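Local coordinates for ribosomal RNA small subunit methyltransferase E (Neisseria gonorrhoeae, PDB 5VM8), which probably transfers a methyl group from S-adenosyl methionine to N3 of a uracil in 16S ribosomal RNA, using a trefoil-knotted SPOUT domain, at residues L87-S90 with R96-F99; F99-S104 with T110-V115; E138-A143 with P153-I158; I195-G200 with L235-A240. All coordinates share one frame; numbering follows the deposited sequence.

Contact 1 of 4, residues L87-S90 with R96-F99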
# COMPACT_ATOMS: atom_id res chain seq x y z
N LEU A 87 5.75 0.69 -4.90
CA LEU A 87 5.32 1.93 -5.54
C LEU A 87 6.11 3.07 -4.90
O LEU A 87 5.94 3.36 -3.72
CB LEU A 87 3.82 2.13 -5.36
CG LEU A 87 3.23 3.52 -5.66
CD1 LEU A 87 3.54 3.99 -7.08
CD2 LEU A 87 1.71 3.52 -5.39
N ILE A 88 7.01 3.68 -5.67
CA ILE A 88 7.66 4.92 -5.26
C ILE A 88 6.83 6.07 -5.84
O ILE A 88 6.91 6.35 -7.04
CB ILE A 88 9.11 5.01 -5.76
CG1 ILE A 88 9.96 3.85 -5.25
CG2 ILE A 88 9.75 6.34 -5.29
CD1 ILE A 88 11.43 4.04 -5.59
N GLN A 89 6.14 6.79 -4.95
CA GLN A 89 5.16 7.81 -5.29
C GLN A 89 5.62 9.18 -4.78
O GLN A 89 5.80 9.36 -3.57
CB GLN A 89 3.80 7.47 -4.67
CG GLN A 89 2.72 8.52 -4.90
CD GLN A 89 2.35 8.62 -6.36
OE1 GLN A 89 1.88 7.64 -6.94
NE2 GLN A 89 2.60 9.79 -6.98
N SER A 90 5.75 10.14 -5.69
CA SER A 90 6.00 11.51 -5.27
C SER A 90 4.78 12.08 -4.57
O SER A 90 3.65 11.91 -5.04
CB SER A 90 6.33 12.41 -6.46
OG SER A 90 7.26 11.76 -7.28
N ARG A 96 -5.71 12.86 -4.74
CA ARG A 96 -4.85 12.15 -5.67
C ARG A 96 -3.93 11.19 -4.94
O ARG A 96 -3.75 10.04 -5.35
CB ARG A 96 -4.05 13.17 -6.48
CG ARG A 96 -3.14 12.53 -7.49
CD ARG A 96 -2.51 13.63 -8.31
NE ARG A 96 -1.68 13.09 -9.37
CZ ARG A 96 -1.85 13.38 -10.65
NH1 ARG A 96 -2.83 14.21 -11.00
NH2 ARG A 96 -1.04 12.87 -11.56
N MET A 97 -3.39 11.62 -3.80
CA MET A 97 -2.55 10.77 -2.98
C MET A 97 -3.36 9.67 -2.29
O MET A 97 -2.94 8.51 -2.26
CB MET A 97 -1.87 11.66 -1.93
CG MET A 97 -0.73 11.02 -1.20
SD MET A 97 0.59 10.66 -2.32
CE MET A 97 1.65 9.72 -1.25
N ASP A 98 -4.49 10.05 -1.68
CA ASP A 98 -5.31 9.11 -0.92
C ASP A 98 -5.83 7.98 -1.80
O ASP A 98 -5.78 6.81 -1.41
CB ASP A 98 -6.46 9.86 -0.25
CG ASP A 98 -5.99 10.91 0.80
OD1 ASP A 98 -4.79 11.01 1.12
OD2 ASP A 98 -6.85 11.68 1.29
N PHE A 99 -6.36 8.31 -2.99
CA PHE A 99 -6.81 7.29 -3.93
C PHE A 99 -5.65 6.43 -4.41
O PHE A 99 -5.78 5.21 -4.53
CB PHE A 99 -7.54 7.93 -5.12
CG PHE A 99 -8.90 8.44 -4.78
CD1 PHE A 99 -9.62 7.89 -3.74
CD2 PHE A 99 -9.46 9.49 -5.49
CE1 PHE A 99 -10.89 8.37 -3.42
CE2 PHE A 99 -10.72 9.98 -5.18
CZ PHE A 99 -11.43 9.42 -4.14
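The backbone oxygen of S90 is gripped by two donors and lies beside the side chain of M97. The amide of Q89 supplies one bond, NE2 of Q89 to O of S90 at 3.1 Å, and the hydroxyl of S92 supplies the other. The first bond is nearly straight, with an N-H...O angle of 167°. O of S90 also lies almost in the amide plane of Q89, only 3° out of it, so the bond fixes the rotation of that amide. A weak bond from the same NE2 to the carbonyl of G200 adds a second hold.

With its polar end tied back to the strand, Q89 meets the helix through its aliphatic part. CG of Q89 lies 4.0 Å from SD of M97 and equally 4.0 Å from CE of M97, while the two chains lie alongside and run in opposite senses. M97 reaches over because its CG stands anti to the backbone N (chi1 -166°) and the chain then bends at the next torsion. SD thereby also comes within 4.3 Å of O of S90, as a packing contact.

The contact is small and buried. It joins the first strand and the helix of the beta-alpha-beta unit 85-90, 94-106, 111-116. Strand 85-90 runs between strands 111-116 and 195-199, and the hydroxyl of S90 bonds to the carbonyl of V199 in the latter.

Contact 2 of 4, residues F99-S104 with T110-V115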
# COMPACT_ATOMS: atom_id res chain seq x y z
N PHE A 99 -6.36 8.31 -2.99
CA PHE A 99 -6.81 7.29 -3.93
C PHE A 99 -5.65 6.43 -4.41
O PHE A 99 -5.78 5.21 -4.53
CB PHE A 99 -7.54 7.93 -5.12
CG PHE A 99 -8.90 8.44 -4.78
CD1 PHE A 99 -9.62 7.89 -3.74
CD2 PHE A 99 -9.46 9.49 -5.49
CE1 PHE A 99 -10.89 8.37 -3.42
CE2 PHE A 99 -10.72 9.98 -5.18
CZ PHE A 99 -11.43 9.42 -4.14
N THR A 100 -4.51 7.06 -4.69
CA THR A 100 -3.36 6.27 -5.09
C THR A 100 -3.04 5.25 -4.01
O THR A 100 -2.94 4.05 -4.28
CB THR A 100 -2.15 7.18 -5.39
OG1 THR A 100 -2.41 7.98 -6.55
CG2 THR A 100 -0.94 6.34 -5.67
N LEU A 101 -2.99 5.70 -2.76
CA LEU A 101 -2.61 4.81 -1.67
C LEU A 101 -3.67 3.72 -1.46
O LEU A 101 -3.33 2.55 -1.28
CB LEU A 101 -2.40 5.63 -0.39
CG LEU A 101 -1.08 6.41 -0.38
CD1 LEU A 101 -1.06 7.50 0.68
CD2 LEU A 101 0.11 5.47 -0.14
N GLN A 102 -4.94 4.10 -1.47
CA GLN A 102 -5.99 3.13 -1.20
C GLN A 102 -6.10 2.08 -2.32
O GLN A 102 -6.11 0.88 -2.04
CB GLN A 102 -7.33 3.83 -1.02
CG GLN A 102 -8.50 2.83 -0.84
CD GLN A 102 -9.82 3.54 -0.70
OE1 GLN A 102 -10.45 3.92 -1.69
NE2 GLN A 102 -10.24 3.76 0.53
N LYS A 103 -6.17 2.52 -3.58
CA LYS A 103 -6.43 1.57 -4.66
C LYS A 103 -5.22 0.71 -4.94
O LYS A 103 -5.36 -0.46 -5.33
CB LYS A 103 -6.90 2.29 -5.92
CG LYS A 103 -8.41 2.54 -5.96
CD LYS A 103 -8.84 3.39 -4.78
CE LYS A 103 -10.29 3.72 -4.80
NZ LYS A 103 -11.04 2.62 -4.11
N SER A 104 -4.01 1.25 -4.75
CA SER A 104 -2.81 0.47 -4.96
C SER A 104 -2.73 -0.69 -3.96
O SER A 104 -2.20 -1.76 -4.29
CB SER A 104 -1.57 1.40 -4.93
OG SER A 104 -1.08 1.61 -3.62
N THR A 110 3.06 -4.16 -2.66
CA THR A 110 3.68 -4.75 -1.47
C THR A 110 4.35 -3.72 -0.58
O THR A 110 4.51 -3.97 0.62
CB THR A 110 4.70 -5.84 -1.82
OG1 THR A 110 6.00 -5.26 -1.96
CG2 THR A 110 4.33 -6.54 -3.08
N ALA A 111 4.77 -2.57 -1.11
CA ALA A 111 5.33 -1.52 -0.29
C ALA A 111 5.17 -0.19 -1.00
O ALA A 111 5.03 -0.13 -2.22
CB ALA A 111 6.81 -1.78 0.03
N ILE A 112 5.20 0.89 -0.22
CA ILE A 112 5.00 2.24 -0.71
C ILE A 112 6.08 3.14 -0.11
O ILE A 112 6.27 3.17 1.11
CB ILE A 112 3.59 2.77 -0.37
CG1 ILE A 112 2.53 1.94 -1.10
CG2 ILE A 112 3.48 4.24 -0.73
CD1 ILE A 112 1.18 1.87 -0.38
N GLN A 113 6.81 3.84 -0.98
CA GLN A 113 7.89 4.73 -0.60
C GLN A 113 7.50 6.13 -1.05
O GLN A 113 7.71 6.50 -2.21
CB GLN A 113 9.22 4.29 -1.22
CG GLN A 113 10.42 5.21 -0.93
CD GLN A 113 10.76 5.32 0.54
OE1 GLN A 113 11.45 4.45 1.10
NE2 GLN A 113 10.27 6.37 1.19
N PRO A 114 6.89 6.93 -0.18
CA PRO A 114 6.58 8.32 -0.54
C PRO A 114 7.86 9.14 -0.63
O PRO A 114 8.75 9.02 0.21
CB PRO A 114 5.70 8.80 0.61
CG PRO A 114 6.14 7.97 1.78
CD PRO A 114 6.56 6.63 1.23
N VAL A 115 7.94 9.99 -1.65
CA VAL A 115 9.15 10.77 -1.87
C VAL A 115 8.78 12.21 -2.19
O VAL A 115 7.74 12.50 -2.78
CB VAL A 115 10.08 10.25 -3.00
CG1 VAL A 115 10.52 8.83 -2.76
CG2 VAL A 115 9.44 10.44 -4.36
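L101 on the helix and I112 on the strand meet chiefly through methyl groups. CD2 of L101 lies 3.6 Å from CG2 of I112 and 3.8 Å from CD1 of I112, so one leucine branch touches both ends of the isoleucine, and the two side chains cross at a slant.

The torsions explain this fit. In I112, CG1 sits beside the backbone N and anti to the carbonyl carbon (chi1 -64°), which leaves CG2 anti to the N; the branches diverge, and CD2 of L101 contacts both. L101 likewise has its CG anti to the carbonyl carbon (chi1 -75°), which carries its end to the strand although its CB does not point there.

S104, one turn further along, has its CB directed at the strand. Its OG occupies the crowded position between the backbone N and the carbonyl carbon (chi1 86°), and the resulting contact is 4.0 Å from OG of S104 to CD1 of I112.

The contact closes the second half of the beta-alpha-beta unit, helix 94-106 against strand 111-116. Helix 128-147 covers it on one flank, W136 touching L101 and V140 touching I112, while I238 of helix 232-244 packs on S104.

Contact 3 of 4, residues E138-A143 with P153-I158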
# COMPACT_ATOMS: atom_id res chain seq x y z
N GLU A 138 -2.77 4.81 7.99
CA GLU A 138 -4.13 4.42 8.35
C GLU A 138 -5.00 4.15 7.11
O GLU A 138 -5.87 3.27 7.15
CB GLU A 138 -4.78 5.50 9.24
N ILE A 139 -4.81 4.90 6.02
CA ILE A 139 -5.56 4.59 4.81
C ILE A 139 -5.17 3.21 4.28
O ILE A 139 -6.02 2.42 3.86
CB ILE A 139 -5.37 5.68 3.74
CG1 ILE A 139 -6.08 6.96 4.14
CG2 ILE A 139 -5.85 5.20 2.36
CD1 ILE A 139 -5.57 8.18 3.35
N VAL A 140 -3.88 2.89 4.32
CA VAL A 140 -3.41 1.58 3.88
C VAL A 140 -4.01 0.47 4.75
O VAL A 140 -4.42 -0.58 4.26
CB VAL A 140 -1.87 1.56 3.87
CG1 VAL A 140 -1.34 0.12 3.83
CG2 VAL A 140 -1.35 2.38 2.69
N ILE A 141 -4.03 0.68 6.07
CA ILE A 141 -4.54 -0.33 6.98
C ILE A 141 -6.01 -0.60 6.70
O ILE A 141 -6.46 -1.76 6.64
CB ILE A 141 -4.30 0.12 8.43
CG1 ILE A 141 -2.82 -0.03 8.76
CG2 ILE A 141 -5.21 -0.64 9.41
CD1 ILE A 141 -2.39 0.75 9.99
N SER A 142 -6.79 0.47 6.52
CA SER A 142 -8.20 0.32 6.22
C SER A 142 -8.42 -0.44 4.92
O SER A 142 -9.32 -1.28 4.83
CB SER A 142 -8.86 1.69 6.15
OG SER A 142 -8.99 2.22 7.46
N ALA A 143 -7.58 -0.17 3.92
CA ALA A 143 -7.72 -0.83 2.63
C ALA A 143 -7.42 -2.31 2.76
O ALA A 143 -8.02 -3.12 2.05
CB ALA A 143 -6.82 -0.18 1.58
N PRO A 153 1.02 -3.64 3.68
CA PRO A 153 2.20 -3.03 3.06
C PRO A 153 2.65 -1.83 3.87
O PRO A 153 1.81 -1.03 4.30
CB PRO A 153 1.73 -2.63 1.65
CG PRO A 153 0.22 -2.65 1.69
CD PRO A 153 -0.18 -3.59 2.81
N PRO A 154 3.94 -1.69 4.14
CA PRO A 154 4.41 -0.52 4.89
C PRO A 154 4.37 0.75 4.05
O PRO A 154 4.54 0.71 2.83
CB PRO A 154 5.86 -0.88 5.24
CG PRO A 154 6.29 -1.76 4.09
CD PRO A 154 5.05 -2.56 3.71
N VAL A 155 4.10 1.87 4.71
CA VAL A 155 4.35 3.18 4.11
C VAL A 155 5.66 3.66 4.71
O VAL A 155 5.75 3.96 5.91
CB VAL A 155 3.21 4.17 4.38
CG1 VAL A 155 3.44 5.46 3.60
CG2 VAL A 155 1.83 3.56 4.07
N LEU A 156 6.70 3.65 3.92
CA LEU A 156 8.04 3.91 4.42
C LEU A 156 8.25 5.40 4.73
O LEU A 156 7.56 6.26 4.16
CB LEU A 156 9.07 3.41 3.42
CG LEU A 156 8.95 1.91 3.09
CD1 LEU A 156 9.89 1.50 1.95
CD2 LEU A 156 9.22 1.04 4.31
N PRO A 157 9.17 5.72 5.64
CA PRO A 157 9.42 7.14 5.95
C PRO A 157 9.76 7.95 4.70
O PRO A 157 10.38 7.46 3.75
CB PRO A 157 10.61 7.08 6.91
CG PRO A 157 10.58 5.71 7.50
CD PRO A 157 9.98 4.81 6.46
N ILE A 158 9.28 9.19 4.68
CA ILE A 158 9.50 10.09 3.56
C ILE A 158 10.99 10.34 3.35
O ILE A 158 11.74 10.54 4.31
CB ILE A 158 8.76 11.42 3.79
CG1 ILE A 158 7.25 11.16 3.97
CG2 ILE A 158 9.08 12.41 2.67
CD1 ILE A 158 6.43 12.36 4.34
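V140 faces the segment 153-158 with its CB, and its two methyl groups divide the contact between P153 and V155. From CB, the CG1 branch leaves anti to the backbone N (chi1 163°) and heads for P153. There it meets the backbone as well as the ring: CG1 of V140 lies 3.4 Å from O of P153, 3.8 Å from CG of P153 and 4.0 Å from CD of P153. The methyl thus rests against the carbonyl oxygen and two ring carbons of the same proline.

The other branch, CG2, leaves beside the backbone N and ends on a valine. CG2 of V140 is 3.7 Å from CG2 of V155, a methyl-to-methyl contact between side chains that cross at an angle. In V155, CG1 stands anti to the backbone N (chi1 -173°), which leaves CG2 anti to the carbonyl carbon and facing V140; the CB of this residue also points at the helix. No hydrogen bond links the two segments. Just beside them, however, OE1 of Q137 accepts a hydrogen bond from the backbone N of V155, anchoring the chain to the same helix.

Although 153-158 is irregular, backbone hydrogen bonds of I112 with P154 and with L156 lay it along strand 111-116, leading into edge strand 159-160. Helix 128-147 packs against this segment and strand 111-116, V140 also touching I112, and V105 of helix 94-106.

Contact 4 of 4, residues I195-G200 with L235-A240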
# COMPACT_ATOMS: atom_id res chain seq x y z
N ILE A 195 9.85 -5.65 -8.48
CA ILE A 195 9.58 -4.49 -9.31
C ILE A 195 9.57 -3.25 -8.42
O ILE A 195 8.98 -3.25 -7.33
CB ILE A 195 8.24 -4.62 -10.05
CG1 ILE A 195 8.27 -5.81 -11.01
CG2 ILE A 195 7.89 -3.32 -10.80
CD1 ILE A 195 6.89 -6.21 -11.49
N VAL A 196 10.21 -2.19 -8.91
CA VAL A 196 10.21 -0.89 -8.27
C VAL A 196 9.66 0.07 -9.30
O VAL A 196 10.17 0.16 -10.43
CB VAL A 196 11.62 -0.47 -7.79
CG1 VAL A 196 11.59 0.96 -7.30
CG2 VAL A 196 12.06 -1.38 -6.68
N PHE A 197 8.62 0.78 -8.92
CA PHE A 197 7.82 1.54 -9.85
C PHE A 197 7.71 2.96 -9.34
O PHE A 197 7.26 3.17 -8.21
CB PHE A 197 6.47 0.80 -9.92
CG PHE A 197 5.39 1.52 -10.61
CD1 PHE A 197 5.57 2.02 -11.88
CD2 PHE A 197 4.14 1.60 -10.03
CE1 PHE A 197 4.54 2.64 -12.55
CE2 PHE A 197 3.11 2.22 -10.68
CZ PHE A 197 3.31 2.74 -11.96
N MET A 198 8.07 3.94 -10.18
CA MET A 198 8.20 5.34 -9.76
C MET A 198 7.16 6.21 -10.44
O MET A 198 7.03 6.19 -11.67
CB MET A 198 9.56 5.92 -10.05
CG MET A 198 10.67 5.36 -9.25
SD MET A 198 11.83 6.72 -9.12
CE MET A 198 10.61 7.87 -8.46
N VAL A 199 6.43 6.99 -9.65
CA VAL A 199 5.37 7.83 -10.18
C VAL A 199 5.54 9.26 -9.70
O VAL A 199 5.86 9.50 -8.53
CB VAL A 199 3.98 7.27 -9.80
CG1 VAL A 199 2.90 8.11 -10.41
CG2 VAL A 199 3.87 5.83 -10.26
N GLY A 200 5.29 10.21 -10.59
CA GLY A 200 5.40 11.61 -10.26
C GLY A 200 4.16 12.25 -9.68
O GLY A 200 3.10 11.63 -9.55
N LEU A 235 -2.34 3.31 -10.97
CA LEU A 235 -3.29 2.24 -10.69
C LEU A 235 -3.43 1.31 -11.89
O LEU A 235 -3.37 0.09 -11.75
CB LEU A 235 -4.64 2.84 -10.29
CG LEU A 235 -4.48 3.84 -9.15
CD1 LEU A 235 -5.80 4.49 -8.81
CD2 LEU A 235 -3.85 3.15 -7.95
N ALA A 236 -3.62 1.89 -13.08
CA ALA A 236 -3.76 1.05 -14.27
C ALA A 236 -2.51 0.20 -14.47
O ALA A 236 -2.61 -0.96 -14.86
CB ALA A 236 -4.05 1.91 -15.50
N ALA A 237 -1.33 0.76 -14.15
CA ALA A 237 -0.06 0.07 -14.36
C ALA A 237 0.08 -1.12 -13.44
O ALA A 237 0.48 -2.21 -13.87
CB ALA A 237 1.10 1.05 -14.19
N ILE A 238 -0.25 -0.94 -12.16
CA ILE A 238 -0.17 -2.04 -11.19
C ILE A 238 -1.12 -3.17 -11.58
O ILE A 238 -0.75 -4.35 -11.52
CB ILE A 238 -0.46 -1.51 -9.77
CG1 ILE A 238 0.63 -0.50 -9.37
CG2 ILE A 238 -0.56 -2.64 -8.76
CD1 ILE A 238 0.37 0.30 -8.07
N ALA A 239 -2.33 -2.84 -12.05
CA ALA A 239 -3.25 -3.86 -12.53
C ALA A 239 -2.68 -4.56 -13.76
O ALA A 239 -2.78 -5.79 -13.89
CB ALA A 239 -4.63 -3.26 -12.85
N ALA A 240 -2.07 -3.79 -14.66
CA ALA A 240 -1.40 -4.38 -15.82
C ALA A 240 -0.26 -5.29 -15.38
O ALA A 240 -0.03 -6.35 -15.98
CB ALA A 240 -0.88 -3.27 -16.74
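F197 of the sheet and A237 and I238 of the C-terminal helix 232-244 form an apolar contact in the SPOUT methyltransferase domain, an alpha/beta fold whose C-terminal region is tied in a trefoil knot. The parallel sheet places strand 195-199 between strands 85-90 and 173-177, and the helix lies across one of its faces.

Aromatic-to-aliphatic contacts carry the interface. The far end of the ring meets the alanine: CZ of F197 is 3.6 Å from CB of A237, and CE1 of F197 is 4.1 Å from the same methyl. One side of the ring meets the isoleucine, with CE2 of F197 at 3.9 Å from CG1 of I238. Both partners approach the ring obliquely. CB of F197 and CB of A237 point at the opposing segment, whereas I238 gets there by its CG1, which stands anti to the carbonyl carbon (chi1 -63°). P234 and M241 of the same helix also touch F197, so the ring packs against about two turns of it.

Hydrogen bonds do not cross between the segments; each is held by its own backbone network. The helix keeps its regular pattern, as in A240 N to A236 O at 2.9 Å, and the strand bonds to its neighbours through T86 and T173 among others.

Packing within the strand completes the account. V199, two residues on from F197 and on the same side of the strand, lies over one face of the ring: its CG2 stands 3.5 Å above the ring plane, displaced toward the rim.

How the contacts relate
Contacts 1, 2 and 4 join helices to one parallel sheet, whose strands 111-116, 85-90 and 195-199 lie in that order. Contacts 1 and 2 share F99 and helix 94-106, with centres about 5 Å apart. Probable hydrogen bonds link the contacts: L87 N to A111 O, 2.9 Å, between the strands of contacts 1 and 2; on the other side of strand 85-90, I88 O to V199 N, 2.7 Å, between contacts 1 and 4; and I112 O to L156 N, 2.9 Å, by which contact 3 extends the layer beyond contact 2. Contacts 3 and 4 do not touch, their centres being about 17 Å apart. The protein was crystallised with S-adenosyl methionine, which SPOUT enzymes generally bind at the knot.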